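Local coordinates for metallophosphoesterase TT1561-like domain-containing protein (Aquifex aeolicus, PDB 2YVT) that is of unknown function but belongs to the calcineurin-like metallophosphoesterase superfamily and so probably hydrolyses phosphoester bonds with the help of bound metal ions, at residues 62-65 and 66-70; 71-74 and 75-79; 156-159 and 160-164. All blocks are in the same frame, centred on the assembly; numbering follows the deposited sequence.

Interaction 1 (62-65 and 66-70); sequences PNRK and VIHEN
The side-chain ends of Arg64 and His68 are linked by two waters. One joins Arg64 NE to His68 NE2, at 2.8 Å from each atom. The other joins Arg64 NH2 to the same NE2, at 2.9 Å from each. Both waters lie at the edge of the guanidinium and at the edge of the imidazole, in the plane of each group. The carbonyl of Arg64 also faces the ring: Arg64 O sits 3.2 Å above the imidazole plane, nearer the edge of the ring than its centre. The same oxygen takes the backbone bond from His68 N.

Ile67 runs alongside Arg64 and points the same way. Its CD1 lies over one face of the guanidinium, 3.9 Å from Arg64 CZ. The bend at chi3 (68°) turns the arginine chain so that its flat end comes over this methyl. Arg64 NH1 has a stronger partner in Asp151, with which it forms a salt bridge.

Asn63 shapes the start of helix 65-86. Its OD1 caps Lys65 N at 3.0 Å, with the donor above the carbonyl plane. Its own O accepts from Val66 N at 3.1 Å. Glu51 on helix 46-57 holds Asn63 N in turn.

The salt bridge to Asp151 holds the guanidinium; the methyl covers one face and the waters occupy its edge. His68 NE2 is served by two waters, so the two side chains share a solvent-mediated link.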
# COMPACT_ATOMS: atom_id res chain seq x y z
N PRO A 62 4.88 -19.16 17.56
CA PRO A 62 5.88 -18.32 16.91
C PRO A 62 6.88 -17.72 17.89
O PRO A 62 6.50 -17.27 18.98
CB PRO A 62 5.04 -17.23 16.24
CG PRO A 62 3.74 -17.87 16.00
CD PRO A 62 3.51 -18.77 17.18
N ASN A 63 8.15 -17.75 17.51
CA ASN A 63 9.23 -17.33 18.39
C ASN A 63 9.43 -15.82 18.33
O ASN A 63 10.01 -15.30 17.36
CB ASN A 63 10.51 -18.08 18.02
CG ASN A 63 11.69 -17.74 18.90
OD1 ASN A 63 11.57 -17.00 19.89
ND2 ASN A 63 12.86 -18.27 18.54
N ARG A 64 8.96 -15.12 19.36
CA ARG A 64 9.03 -13.66 19.39
C ARG A 64 10.46 -13.12 19.51
O ARG A 64 10.69 -11.93 19.31
CB ARG A 64 8.11 -13.09 20.48
CG ARG A 64 6.64 -13.34 20.20
CD ARG A 64 5.75 -12.60 21.20
NE ARG A 64 5.82 -11.16 21.01
CZ ARG A 64 5.09 -10.47 20.13
NH1 ARG A 64 4.23 -11.10 19.33
NH2 ARG A 64 5.23 -9.16 20.04
N LYS A 65 11.42 -14.00 19.83
CA LYS A 65 12.83 -13.60 19.82
C LYS A 65 13.24 -13.14 18.42
O LYS A 65 14.07 -12.25 18.29
CB LYS A 65 13.73 -14.74 20.29
CG LYS A 65 13.51 -15.15 21.73
CD LYS A 65 14.64 -16.05 22.21
CE LYS A 65 14.46 -16.44 23.67
NZ LYS A 65 14.70 -15.29 24.59
N VAL A 66 12.63 -13.73 17.39
CA VAL A 66 12.90 -13.31 16.00
C VAL A 66 12.50 -11.85 15.76
O VAL A 66 13.21 -11.10 15.09
CB VAL A 66 12.24 -14.27 14.97
CG1 VAL A 66 12.45 -13.78 13.55
CG2 VAL A 66 12.82 -15.67 15.11
N ILE A 67 11.37 -11.45 16.34
CA ILE A 67 10.96 -10.04 16.27
C ILE A 67 11.98 -9.17 16.98
O ILE A 67 12.52 -8.22 16.42
CB ILE A 67 9.56 -9.81 16.89
CG1 ILE A 67 8.49 -10.58 16.11
CG2 ILE A 67 9.23 -8.32 16.94
CD1 ILE A 67 7.12 -10.60 16.77
N HIS A 68 12.28 -9.53 18.23
CA HIS A 68 13.14 -8.69 19.05
C HIS A 68 14.53 -8.50 18.43
O HIS A 68 15.06 -7.39 18.43
CB HIS A 68 13.20 -9.24 20.48
CG HIS A 68 11.85 -9.39 21.11
ND1 HIS A 68 11.55 -10.39 22.00
CD2 HIS A 68 10.71 -8.66 20.97
CE1 HIS A 68 10.29 -10.28 22.39
NE2 HIS A 68 9.76 -9.23 21.78
N GLU A 69 15.09 -9.57 17.86
CA GLU A 69 16.44 -9.50 17.29
C GLU A 69 16.50 -8.74 15.96
O GLU A 69 17.58 -8.35 15.50
CB GLU A 69 17.08 -10.89 17.18
CG GLU A 69 16.48 -11.82 16.14
CD GLU A 69 16.81 -13.29 16.41
OE1 GLU A 69 16.33 -14.15 15.65
OE2 GLU A 69 17.55 -13.57 17.38
N ASN A 70 15.33 -8.50 15.36
CA ASN A 70 15.25 -7.75 14.11
C ASN A 70 14.73 -6.32 14.27
O ASN A 70 14.69 -5.56 13.30
CB ASN A 70 14.43 -8.53 13.07
CG ASN A 70 15.19 -9.70 12.48
OD1 ASN A 70 14.96 -10.86 12.83
ND2 ASN A 70 16.13 -9.40 11.59
O HOH W 1 7.34 -9.96 23.06
O HOH W 2 7.36 -7.64 21.19

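Interaction 2 (71-74 and 75-79); sequences EHYI and IETLD
Tyr73 and Thr77 cross at an angle, one turn apart on helix 65-86. Thr77 OG1 approaches the ring obliquely, 3.3 Å from Tyr73 CD1. Thr77 OG1 donates to Tyr73 O at 2.7 Å. Thr77 N donates to the same oxygen at 2.9 Å, from the opposite face of the carbonyl plane. Two bonds from one residue therefore grip this carbonyl. The hydroxyl reaches it because OG1 lies beside the backbone N (chi1 -53°), turned back toward the preceding turn. With an alanine in place of Thr77, Tyr73 O would probably be left with the backbone donor alone, and the ring would lose its polar neighbour. The far end of Tyr73 is held from outside, where its OH bonds to Glu16 and to Asn45 N.

His72 and Glu76 also cross at an angle, but are joined through water. Ring and carboxylate planes stand 73° apart, with Glu76 OE1 3.3 Å from His72 CE1. A water at the imidazole edge joins His72 ND1, at 2.7 Å, to Glu76 OE1, at 2.8 Å.

Ile74 and Leu78 lie side by side and point the same way. Ile74 CG2 meets Leu78 CD1 at 3.8 Å. Both side chains pack on helix 103-112, against Ile105 and Phe106 respectively.

This is the i to i+4 spacing of an amphipathic alpha-helix. An apolar row faces a neighbouring helix, and a water-bridged polar pair lies on the exposed side.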
# COMPACT_ATOMS: atom_id res chain seq x y z
N GLU A 71 14.34 -5.95 15.49
CA GLU A 71 13.76 -4.64 15.74
C GLU A 71 14.66 -3.48 15.36
O GLU A 71 14.19 -2.50 14.79
CB GLU A 71 13.30 -4.49 17.20
CG GLU A 71 12.00 -5.19 17.50
CD GLU A 71 11.57 -5.06 18.94
OE1 GLU A 71 12.14 -4.21 19.67
OE2 GLU A 71 10.66 -5.81 19.35
N HIS A 72 15.96 -3.57 15.66
CA HIS A 72 16.88 -2.49 15.32
C HIS A 72 16.89 -2.22 13.81
O HIS A 72 16.78 -1.06 13.38
CB HIS A 72 18.29 -2.76 15.85
CG HIS A 72 19.23 -1.61 15.63
ND1 HIS A 72 20.04 -1.52 14.52
CD2 HIS A 72 19.46 -0.50 16.36
CE1 HIS A 72 20.74 -0.40 14.58
NE2 HIS A 72 20.41 0.24 15.68
N TYR A 73 17.00 -3.29 13.02
CA TYR A 73 16.95 -3.21 11.54
C TYR A 73 15.63 -2.62 11.05
O TYR A 73 15.62 -1.73 10.20
CB TYR A 73 17.21 -4.59 10.90
CG TYR A 73 16.36 -4.89 9.66
CD1 TYR A 73 16.65 -4.29 8.43
CD2 TYR A 73 15.28 -5.77 9.72
CE1 TYR A 73 15.88 -4.56 7.29
CE2 TYR A 73 14.49 -6.05 8.59
CZ TYR A 73 14.80 -5.43 7.38
OH TYR A 73 14.04 -5.70 6.26
N ILE A 74 14.52 -3.10 11.61
CA ILE A 74 13.19 -2.64 11.17
C ILE A 74 13.03 -1.15 11.43
O ILE A 74 12.62 -0.38 10.55
CB ILE A 74 12.06 -3.44 11.87
CG1 ILE A 74 12.05 -4.90 11.41
CG2 ILE A 74 10.68 -2.79 11.65
CD1 ILE A 74 11.24 -5.81 12.30
N ILE A 75 13.39 -0.72 12.64
CA ILE A 75 13.28 0.69 13.01
C ILE A 75 14.18 1.60 12.17
O ILE A 75 13.74 2.64 11.67
CB ILE A 75 13.57 0.88 14.52
CG1 ILE A 75 12.48 0.20 15.35
CG2 ILE A 75 13.67 2.37 14.85
CD1 ILE A 75 12.87 -0.09 16.79
N GLU A 76 15.44 1.22 12.02
CA GLU A 76 16.40 2.01 11.26
C GLU A 76 15.95 2.15 9.80
O GLU A 76 16.03 3.23 9.20
CB GLU A 76 17.78 1.33 11.33
CG GLU A 76 18.93 2.14 10.75
CD GLU A 76 20.30 1.51 11.05
OE1 GLU A 76 20.36 0.30 11.37
OE2 GLU A 76 21.32 2.23 10.97
N THR A 77 15.46 1.05 9.24
CA THR A 77 15.07 1.03 7.84
C THR A 77 13.79 1.84 7.62
O THR A 77 13.69 2.60 6.66
CB THR A 77 14.92 -0.41 7.32
OG1 THR A 77 16.13 -1.12 7.61
CG2 THR A 77 14.67 -0.43 5.81
N LEU A 78 12.82 1.70 8.53
CA LEU A 78 11.60 2.51 8.43
C LEU A 78 11.89 4.00 8.60
O LEU A 78 11.34 4.84 7.86
CB LEU A 78 10.56 2.06 9.45
CG LEU A 78 9.87 0.73 9.16
CD1 LEU A 78 9.00 0.33 10.35
CD2 LEU A 78 9.06 0.79 7.87
N ASP A 79 12.76 4.34 9.55
CA ASP A 79 13.13 5.74 9.75
C ASP A 79 13.77 6.30 8.48
O ASP A 79 13.47 7.42 8.07
CB ASP A 79 14.07 5.88 10.94
CG ASP A 79 13.39 5.65 12.27
OD1 ASP A 79 12.14 5.58 12.32
OD2 ASP A 79 14.11 5.54 13.28
O HOH W 3 20.41 -2.40 11.96

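Interaction 3 (156-159 and 160-164); sequences YPRW and YVEYI
Tyr156, Trp159 and Tyr160 form an aromatic cluster where strand 155-157 turns into helix 158-164, with Pro157 at the N-cap position. Tyr160 is the shared member. Its CB sits over the centre of the six-membered ring of Trp159, 3.8 Å from the centroid, a CH-pi contact. The Tyr160 ring then turns its edge to the same indole in a T-shaped pair, planes at 82°. Trp159 can lie over its sequence neighbour because CG sits between the backbone N and the carbonyl carbon (chi1 74°), which lays the indole over the backbone of the next residue, Tyr160.

Tyr156 and Tyr160 run side by side and point the same way. Their planes are only 13° apart, yet the rings meet rim to rim and do not stack. The closest approach is Tyr156 CD1 to Tyr160 CD2, at 3.6 Å. Both hydroxyls are held by acidic residues: Tyr156 OH by Glu150, Tyr160 OH by Glu125. Pro157 CG adds a contact to Tyr160 CB at 3.8 Å. Val161 CG2 packs on Tyr156 CB at 3.9 Å, and Val161 also touches Phe139 of strand 134-144 and Ile207 of helix 202-211. This ties the helix start to the sheet and to helix 202-211.

The first turn is closed by Val161 N bonding to Pro157 O at 3.1 Å. Arg158 is drawn mainly to Glu145, through a salt bridge from NE. Within the helix its link to Glu162 is long: Arg158 NH1 lies 3.8 Å from Glu162 OE2, with guanidinium and carboxylate planes nearly perpendicular.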
# COMPACT_ATOMS: atom_id res chain seq x y z
N TYR A 156 -4.93 -9.77 7.49
CA TYR A 156 -6.25 -9.49 8.04
C TYR A 156 -7.30 -10.39 7.42
O TYR A 156 -7.20 -10.72 6.24
CB TYR A 156 -6.63 -8.03 7.81
CG TYR A 156 -5.72 -7.08 8.54
CD1 TYR A 156 -5.93 -6.81 9.90
CD2 TYR A 156 -4.64 -6.48 7.90
CE1 TYR A 156 -5.09 -5.96 10.60
CE2 TYR A 156 -3.78 -5.60 8.60
CZ TYR A 156 -4.02 -5.36 9.95
OH TYR A 156 -3.20 -4.52 10.67
N PRO A 157 -8.29 -10.81 8.22
CA PRO A 157 -9.38 -11.67 7.73
C PRO A 157 -10.57 -10.86 7.26
O PRO A 157 -10.79 -9.74 7.74
CB PRO A 157 -9.76 -12.45 8.99
CG PRO A 157 -9.54 -11.47 10.11
CD PRO A 157 -8.40 -10.57 9.67
N ARG A 158 -11.35 -11.44 6.35
CA ARG A 158 -12.51 -10.77 5.75
C ARG A 158 -13.42 -10.11 6.79
O ARG A 158 -13.78 -8.94 6.65
CB ARG A 158 -13.32 -11.76 4.90
CG ARG A 158 -14.61 -11.20 4.33
CD ARG A 158 -15.41 -12.29 3.60
NE ARG A 158 -14.71 -12.78 2.41
CZ ARG A 158 -14.96 -12.37 1.17
NH1 ARG A 158 -15.89 -11.43 0.96
NH2 ARG A 158 -14.28 -12.88 0.15
N TRP A 159 -13.78 -10.86 7.83
CA TRP A 159 -14.72 -10.32 8.83
C TRP A 159 -14.22 -9.01 9.44
O TRP A 159 -15.00 -8.10 9.67
CB TRP A 159 -15.01 -11.35 9.93
CG TRP A 159 -13.90 -11.58 10.92
CD1 TRP A 159 -12.99 -12.57 10.88
CD2 TRP A 159 -13.62 -10.80 12.09
NE1 TRP A 159 -12.15 -12.49 11.96
CE2 TRP A 159 -12.50 -11.40 12.72
CE3 TRP A 159 -14.19 -9.66 12.67
CZ2 TRP A 159 -11.95 -10.90 13.90
CZ3 TRP A 159 -13.64 -9.16 13.85
CH2 TRP A 159 -12.52 -9.78 14.45
N TYR A 160 -12.92 -8.94 9.71
CA TYR A 160 -12.34 -7.77 10.36
C TYR A 160 -12.26 -6.58 9.40
O TYR A 160 -12.55 -5.44 9.78
CB TYR A 160 -10.97 -8.10 10.93
CG TYR A 160 -10.31 -6.95 11.63
CD1 TYR A 160 -10.67 -6.58 12.93
CD2 TYR A 160 -9.30 -6.22 10.99
CE1 TYR A 160 -10.06 -5.51 13.58
CE2 TYR A 160 -8.67 -5.15 11.62
CZ TYR A 160 -9.06 -4.80 12.92
OH TYR A 160 -8.44 -3.75 13.55
N VAL A 161 -11.87 -6.85 8.16
CA VAL A 161 -11.82 -5.81 7.13
C VAL A 161 -13.21 -5.18 6.97
O VAL A 161 -13.35 -3.95 7.01
CB VAL A 161 -11.29 -6.38 5.80
CG1 VAL A 161 -11.32 -5.31 4.72
CG2 VAL A 161 -9.88 -6.94 6.01
N GLU A 162 -14.23 -6.02 6.85
CA GLU A 162 -15.60 -5.54 6.70
C GLU A 162 -16.06 -4.77 7.94
O GLU A 162 -16.70 -3.72 7.83
CB GLU A 162 -16.54 -6.71 6.37
CG GLU A 162 -16.19 -7.39 5.05
CD GLU A 162 -17.15 -8.51 4.67
OE1 GLU A 162 -17.91 -9.00 5.53
OE2 GLU A 162 -17.11 -8.92 3.49
N TYR A 163 -15.70 -5.28 9.11
CA TYR A 163 -16.07 -4.66 10.38
C TYR A 163 -15.47 -3.26 10.52
O TYR A 163 -16.17 -2.30 10.90
CB TYR A 163 -15.60 -5.54 11.54
CG TYR A 163 -16.03 -5.03 12.89
CD1 TYR A 163 -17.37 -5.12 13.29
CD2 TYR A 163 -15.11 -4.43 13.76
CE1 TYR A 163 -17.79 -4.64 14.53
CE2 TYR A 163 -15.52 -3.96 15.02
CZ TYR A 163 -16.85 -4.07 15.39
OH TYR A 163 -17.26 -3.59 16.61
N ILE A 164 -14.19 -3.13 10.22
CA ILE A 164 -13.51 -1.84 10.34
C ILE A 164 -14.04 -0.84 9.32
O ILE A 164 -14.27 0.33 9.65
CB ILE A 164 -11.98 -2.00 10.18
CG1 ILE A 164 -11.38 -2.77 11.36
CG2 ILE A 164 -11.30 -0.62 9.96
CD1 ILE A 164 -11.52 -2.08 12.74

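Interactions 1 and 2 follow each other on helix 65-86, their centres about 14 Å apart. Interaction 1 is a surface contact at the helix start, dominated by a cap, waters and charge. Interaction 2, further along, is partly buried and adds an apolar row against helix 103-112. Both have histidine water bridges: two to an arginine in the first, one to a glutamate in the second. Interaction 3 is a separate helix start, with its centre about 26 Å and 28 Å from theirs and its nearest atoms about 13 Å from each. It is also partly buried, but aromatic rings replace the waters, and a strand leads into its helix where a loop leads into helix 65-86.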